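Local coordinates for protein P47 (PDB 6EKT) that may form part of a toxin complex that protects botulinum neurotoxin in the host gut, and has a fold like that of tubular lipid-binding (TULIP) proteins, at residues 278-290 with 299-311. Sequence-based numbering, arbitrary orientation. Where two conformers were deposited one is given.
Sequences TGRIVNNSTLNWY and YYPKINNFSMQLF
Trp289 meets Pro301 and Ile303 obliquely, its CE3 lying 3.9 Å from Ile303 CD1. One face of the indole carries the ring of Tyr290, whose CE2 sits off-centre, near the rim; in return Trp289 NE1 lies over a face of the Tyr290 ring, again toward the rim. Trp289 O comes to the edge of the Tyr300 ring, near its plane. The rings sit at one end of the paired part of an antiparallel β-hairpin, in the sheet that, as in TULIP proteins, wraps around a long helix. A broad indole suits this place because it spans from the neighbouring strand to helix 374-394, where NE1 is hydrogen-bonded to Ser390 OG.

Buried Leu287 and Ile303, a hydrogen-bonded pair, share one side of the sheet with Ile281 and Met308, which lie side by side further along, covered by Val252 of helix 244-252. Leu287 CD1 also touches Phe306 CB (4.1 Å). With CG anti to the backbone N (chi1 -176°), the ring of Phe306 meets Phe269 edge-to-face.

Between Val282 and Leu287 the pairing slips by one residue, and a classic bulge at Asn304 and Asn305 opposite Arg321 falls in the same region. Asn283 bridges the break, since its amide both accepts and donates. OD1 takes the Phe306 N-H at 2.9 Å, from above the carbonyl plane, while ND2 gives its two hydrogens, nearly in the amide plane, to Asn304 O and Ser285 O. Three bonds thus fix the rotation of this amide.

The other side carries mostly polar groups, with Val282 an exception. A bend at chi2 (-65°) brings the end of Lys302 across to the other strand, where NZ donates to Asn288 OD1 (2.9 Å). The same NZ donates to a water that in turn donates to Trp289 O and, at 2.8 Å, to Pro301 O.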
loop_
_atom_site.group_PDB
_atom_site.type_symbol
_atom_site.label_atom_id
_atom_site.label_comp_id
_atom_site.label_asym_id
_atom_site.label_seq_id
_atom_site.Cartn_x
_atom_site.Cartn_y
_atom_site.Cartn_z
ATOM N N THR A 278 8.376 7.639 -8.356
ATOM C CA THR A 278 8.107 9.073 -8.171
ATOM C C THR A 278 7.809 9.787 -9.494
ATOM O O THR A 278 8.144 9.299 -10.578
ATOM C CB THR A 278 9.272 9.807 -7.451
ATOM O OG1 THR A 278 10.460 9.687 -8.221
ATOM C CG2 THR A 278 9.494 9.283 -6.026
ATOM N N GLY A 279 7.178 10.960 -9.399
ATOM C CA GLY A 279 6.907 11.767 -10.581
ATOM C C GLY A 279 6.328 13.124 -10.264
ATOM O O GLY A 279 6.228 13.521 -9.098
ATOM N N ARG A 280 5.927 13.817 -11.318
ATOM C CA ARG A 280 5.258 15.119 -11.195
ATOM C C ARG A 280 4.285 15.270 -12.358
ATOM O O ARG A 280 4.338 14.498 -13.304
ATOM C CB ARG A 280 6.287 16.268 -11.165
ATOM C CG ARG A 280 7.198 16.300 -12.366
ATOM C CD ARG A 280 8.463 17.126 -12.125
ATOM N NE ARG A 280 9.244 17.104 -13.355
ATOM C CZ ARG A 280 9.017 17.880 -14.412
ATOM N NH1 ARG A 280 8.055 18.804 -14.393
ATOM N NH2 ARG A 280 9.778 17.740 -15.493
ATOM N N ILE A 281 3.401 16.261 -12.271
ATOM C CA ILE A 281 2.338 16.427 -13.249
ATOM C C ILE A 281 2.580 17.728 -14.012
ATOM O O ILE A 281 2.996 18.742 -13.430
ATOM C CB ILE A 281 0.916 16.374 -12.606
ATOM C CG1 ILE A 281 0.564 14.927 -12.184
ATOM C CG2 ILE A 281 -0.144 16.901 -13.582
ATOM C CD1 ILE A 281 -0.712 14.755 -11.368
ATOM N N VAL A 282 2.377 17.658 -15.323
ATOM C CA VAL A 282 2.474 18.830 -16.199
ATOM C C VAL A 282 1.278 18.840 -17.148
ATOM O O VAL A 282 0.662 17.803 -17.387
ATOM C CB VAL A 282 3.781 18.856 -17.020
ATOM C CG1 VAL A 282 5.011 19.023 -16.115
ATOM C CG2 VAL A 282 3.900 17.641 -17.952
ATOM N N ASN A 283 0.951 20.012 -17.701
ATOM C CA ASN A 283 0.033 20.062 -18.821
ATOM C C ASN A 283 0.788 19.651 -20.093
ATOM O O ASN A 283 2.026 19.772 -20.177
ATOM C CB ASN A 283 -0.574 21.484 -18.985
ATOM C CG ASN A 283 0.479 22.539 -19.345
ATOM O OD1 ASN A 283 1.535 22.603 -18.726
ATOM N ND2 ASN A 283 0.181 23.382 -20.351
ATOM N N ASN A 284 0.036 19.160 -21.071
ATOM C CA ASN A 284 0.582 18.788 -22.387
ATOM C C ASN A 284 0.029 19.670 -23.516
ATOM O O ASN A 284 0.293 19.421 -24.703
ATOM C CB ASN A 284 0.290 17.308 -22.665
ATOM C CG ASN A 284 -1.201 16.972 -22.631
ATOM O OD1 ASN A 284 -2.048 17.804 -22.926
ATOM N ND2 ASN A 284 -1.520 15.720 -22.293
ATOM N N SER A 285 -0.754 20.687 -23.144
ATOM C CA SER A 285 -1.426 21.586 -24.086
ATOM C C SER A 285 -1.971 22.809 -23.315
ATOM O O SER A 285 -2.034 22.808 -22.074
ATOM C CB SER A 285 -2.573 20.839 -24.784
ATOM O OG SER A 285 -3.277 20.060 -23.829
ATOM N N THR A 286 -2.356 23.850 -24.050
ATOM C CA THR A 286 -2.959 25.052 -23.458
ATOM C C THR A 286 -4.214 24.687 -22.691
ATOM O O THR A 286 -4.997 23.833 -23.118
ATOM C CB THR A 286 -3.366 26.064 -24.539
ATOM O OG1 THR A 286 -2.286 26.202 -25.455
ATOM C CG2 THR A 286 -3.688 27.427 -23.911
ATOM N N LEU A 287 -4.370 25.322 -21.545
ATOM C CA LEU A 287 -5.519 25.112 -20.710
ATOM C C LEU A 287 -6.443 26.292 -20.884
ATOM O O LEU A 287 -6.097 27.423 -20.537
ATOM C CB LEU A 287 -5.081 24.936 -19.255
ATOM C CG LEU A 287 -3.941 23.938 -18.975
ATOM C CD1 LEU A 287 -3.694 23.905 -17.470
ATOM C CD2 LEU A 287 -4.284 22.540 -19.488
ATOM N N ASN A 288 -7.608 26.013 -21.466
ATOM C CA ASN A 288 -8.591 27.041 -21.807
ATOM C C ASN A 288 -9.564 27.190 -20.649
ATOM O O ASN A 288 -10.499 26.387 -20.518
ATOM C CB ASN A 288 -9.353 26.620 -23.066
ATOM C CG ASN A 288 -8.481 26.628 -24.292
ATOM O OD1 ASN A 288 -8.074 27.686 -24.751
ATOM N ND2 ASN A 288 -8.176 25.442 -24.827
ATOM N N TRP A 289 -9.314 28.180 -19.793
ATOM C CA TRP A 289 -10.183 28.467 -18.641
ATOM C C TRP A 289 -11.625 28.766 -19.080
ATOM O O TRP A 289 -11.859 29.167 -20.227
ATOM C CB TRP A 289 -9.630 29.651 -17.832
ATOM C CG TRP A 289 -9.990 29.600 -16.384
ATOM C CD1 TRP A 289 -10.868 30.391 -15.731
ATOM C CD2 TRP A 289 -9.485 28.664 -15.417
ATOM N NE1 TRP A 289 -10.950 30.013 -14.398
ATOM C CE2 TRP A 289 -10.096 28.969 -14.182
ATOM C CE3 TRP A 289 -8.554 27.613 -15.477
ATOM C CZ2 TRP A 289 -9.826 28.254 -13.008
ATOM C CZ3 TRP A 289 -8.275 26.890 -14.306
ATOM C CH2 TRP A 289 -8.916 27.220 -13.084
ATOM N N TYR A 290 -12.581 28.558 -18.173
ATOM C CA TYR A 290 -13.961 28.954 -18.424
ATOM C C TYR A 290 -14.112 30.485 -18.467
ATOM O O TYR A 290 -13.254 31.223 -17.986
ATOM C CB TYR A 290 -14.929 28.320 -17.424
ATOM C CG TYR A 290 -14.590 28.532 -15.964
ATOM C CD1 TYR A 290 -15.084 29.636 -15.254
ATOM C CD2 TYR A 290 -13.802 27.608 -15.274
ATOM C CE1 TYR A 290 -14.794 29.810 -13.897
ATOM C CE2 TYR A 290 -13.499 27.786 -13.932
ATOM C CZ TYR A 290 -14.005 28.883 -13.245
ATOM O OH TYR A 290 -13.689 29.036 -11.903
ATOM N N TYR A 299 -14.368 37.054 -20.128
ATOM C CA TYR A 299 -12.939 36.970 -20.452
ATOM C C TYR A 299 -12.453 35.540 -20.251
ATOM O O TYR A 299 -13.026 34.787 -19.466
ATOM C CB TYR A 299 -12.146 37.929 -19.555
ATOM C CG TYR A 299 -12.555 39.343 -19.777
ATOM C CD1 TYR A 299 -13.635 39.901 -19.050
ATOM C CD2 TYR A 299 -11.900 40.137 -20.724
ATOM C CE1 TYR A 299 -14.046 41.209 -19.276
ATOM C CE2 TYR A 299 -12.311 41.454 -20.954
ATOM C CZ TYR A 299 -13.364 41.987 -20.207
ATOM O OH TYR A 299 -13.745 43.279 -20.448
ATOM N N TYR A 300 -11.407 35.168 -20.981
ATOM C CA TYR A 300 -11.056 33.764 -21.149
ATOM C C TYR A 300 -9.565 33.542 -20.888
ATOM O O TYR A 300 -8.762 33.517 -21.830
ATOM C CB TYR A 300 -11.417 33.340 -22.566
ATOM C CG TYR A 300 -12.906 33.457 -22.829
ATOM C CD1 TYR A 300 -13.779 32.430 -22.447
ATOM C CD2 TYR A 300 -13.447 34.623 -23.409
ATOM C CE1 TYR A 300 -15.148 32.542 -22.678
ATOM C CE2 TYR A 300 -14.814 34.745 -23.631
ATOM C CZ TYR A 300 -15.653 33.688 -23.252
ATOM O OH TYR A 300 -16.997 33.804 -23.472
ATOM N N PRO A 301 -9.196 33.350 -19.615
ATOM C CA PRO A 301 -7.779 33.125 -19.327
ATOM C C PRO A 301 -7.248 31.838 -19.976
ATOM O O PRO A 301 -8.006 30.861 -20.199
ATOM C CB PRO A 301 -7.738 32.988 -17.800
ATOM C CG PRO A 301 -8.991 33.628 -17.309
ATOM C CD PRO A 301 -10.004 33.564 -18.397
ATOM N N LYS A 302 -5.959 31.855 -20.283
ATOM C CA LYS A 302 -5.271 30.707 -20.857
ATOM C C LYS A 302 -4.099 30.369 -19.934
ATOM O O LYS A 302 -3.396 31.278 -19.477
ATOM C CB LYS A 302 -4.759 31.025 -22.274
ATOM C CG LYS A 302 -5.786 31.655 -23.216
ATOM C CD LYS A 302 -6.936 30.695 -23.521
ATOM C CE LYS A 302 -7.966 31.391 -24.390
ATOM N NZ LYS A 302 -9.089 30.424 -24.564
ATOM N N ILE A 303 -3.904 29.086 -19.621
ATOM C CA ILE A 303 -2.740 28.691 -18.844
ATOM C C ILE A 303 -1.855 27.914 -19.805
ATOM O O ILE A 303 -2.296 26.902 -20.384
ATOM C CB ILE A 303 -3.117 27.827 -17.604
ATOM C CG1 ILE A 303 -4.016 28.622 -16.635
ATOM C CG2 ILE A 303 -1.857 27.329 -16.864
ATOM C CD1 ILE A 303 -4.623 27.771 -15.512
ATOM N N ASN A 304 -0.629 28.403 -19.996
ATOM C CA ASN A 304 0.278 27.787 -20.952
ATOM C C ASN A 304 1.258 26.797 -20.333
ATOM O O ASN A 304 1.692 25.885 -21.018
ATOM C CB ASN A 304 1.015 28.842 -21.766
ATOM C CG ASN A 304 0.057 29.718 -22.557
ATOM O OD1 ASN A 304 -0.815 29.212 -23.272
ATOM N ND2 ASN A 304 0.181 31.027 -22.394
ATOM N N ASN A 305 1.598 26.990 -19.061
ATOM C CA ASN A 305 2.535 26.086 -18.357
ATOM C C ASN A 305 1.958 25.816 -16.991
ATOM O O ASN A 305 1.550 26.744 -16.293
ATOM C CB ASN A 305 3.931 26.709 -18.197
ATOM C CG ASN A 305 4.511 27.182 -19.501
ATOM O OD1 ASN A 305 4.536 28.381 -19.763
ATOM N ND2 ASN A 305 4.965 26.253 -20.338
ATOM N N PHE A 306 1.952 24.546 -16.611
ATOM C CA PHE A 306 1.372 24.097 -15.381
ATOM C C PHE A 306 2.267 22.972 -14.883
ATOM O O PHE A 306 2.595 22.076 -15.653
ATOM C CB PHE A 306 -0.045 23.552 -15.660
ATOM C CG PHE A 306 -0.801 23.136 -14.429
ATOM C CD1 PHE A 306 -0.719 21.823 -13.938
ATOM C CD2 PHE A 306 -1.658 24.038 -13.783
ATOM C CE1 PHE A 306 -1.450 21.440 -12.817
ATOM C CE2 PHE A 306 -2.385 23.658 -12.655
ATOM C CZ PHE A 306 -2.280 22.347 -12.178
ATOM N N SER A 307 2.666 23.051 -13.617
ATOM C CA SER A 307 3.384 21.964 -12.979
ATOM C C SER A 307 2.788 21.743 -11.616
ATOM O O SER A 307 2.248 22.667 -11.007
ATOM C CB SER A 307 4.880 22.260 -12.890
ATOM O OG SER A 307 5.346 22.748 -14.137
ATOM N N MET A 308 2.873 20.501 -11.152
ATOM C CA MET A 308 2.347 20.111 -9.863
ATOM C C MET A 308 3.234 18.995 -9.348
ATOM O O MET A 308 3.414 17.975 -10.030
ATOM C CB MET A 308 0.903 19.584 -10.039
ATOM C CG MET A 308 0.305 18.926 -8.793
ATOM S SD MET A 308 -1.327 18.234 -9.145
ATOM C CE MET A 308 -2.361 19.695 -9.031
ATOM N N GLN A 309 3.778 19.180 -8.157
ATOM C CA GLN A 309 4.542 18.106 -7.536
ATOM C C GLN A 309 4.270 18.071 -6.038
ATOM O O GLN A 309 3.794 19.048 -5.456
ATOM C CB GLN A 309 6.036 18.234 -7.855
ATOM C CG GLN A 309 6.741 19.439 -7.255
ATOM C CD GLN A 309 8.172 19.594 -7.747
ATOM O OE1 GLN A 309 8.416 19.761 -8.934
ATOM N NE2 GLN A 309 9.126 19.547 -6.824
ATOM N N LEU A 310 4.581 16.937 -5.420
ATOM C CA LEU A 310 4.482 16.810 -3.965
ATOM C C LEU A 310 5.455 17.761 -3.280
ATOM O O LEU A 310 6.543 17.999 -3.788
ATOM C CB LEU A 310 4.788 15.357 -3.546
ATOM C CG LEU A 310 3.639 14.342 -3.470
ATOM C CD1 LEU A 310 2.735 14.664 -2.288
ATOM C CD2 LEU A 310 2.835 14.244 -4.767
ATOM N N PHE A 311 5.062 18.298 -2.134
ATOM C CA PHE A 311 5.870 19.270 -1.400
ATOM C C PHE A 311 5.643 19.022 0.083
ATOM O O PHE A 311 4.494 18.909 0.525
ATOM C CB PHE A 311 5.466 20.698 -1.788
ATOM C CG PHE A 311 6.148 21.789 -0.985
ATOM C CD1 PHE A 311 7.508 22.044 -1.132
ATOM C CD2 PHE A 311 5.404 22.588 -0.093
ATOM C CE1 PHE A 311 8.127 23.056 -0.389
ATOM C CE2 PHE A 311 6.015 23.603 0.637
ATOM C CZ PHE A 311 7.377 23.834 0.492
HETATM O O HOH W 1 5.974 14.939 -6.831
HETATM O O HOH W 2 -0.023 27.181 -24.697
HETATM O O HOH W 3 -10.122 30.348 -21.945
#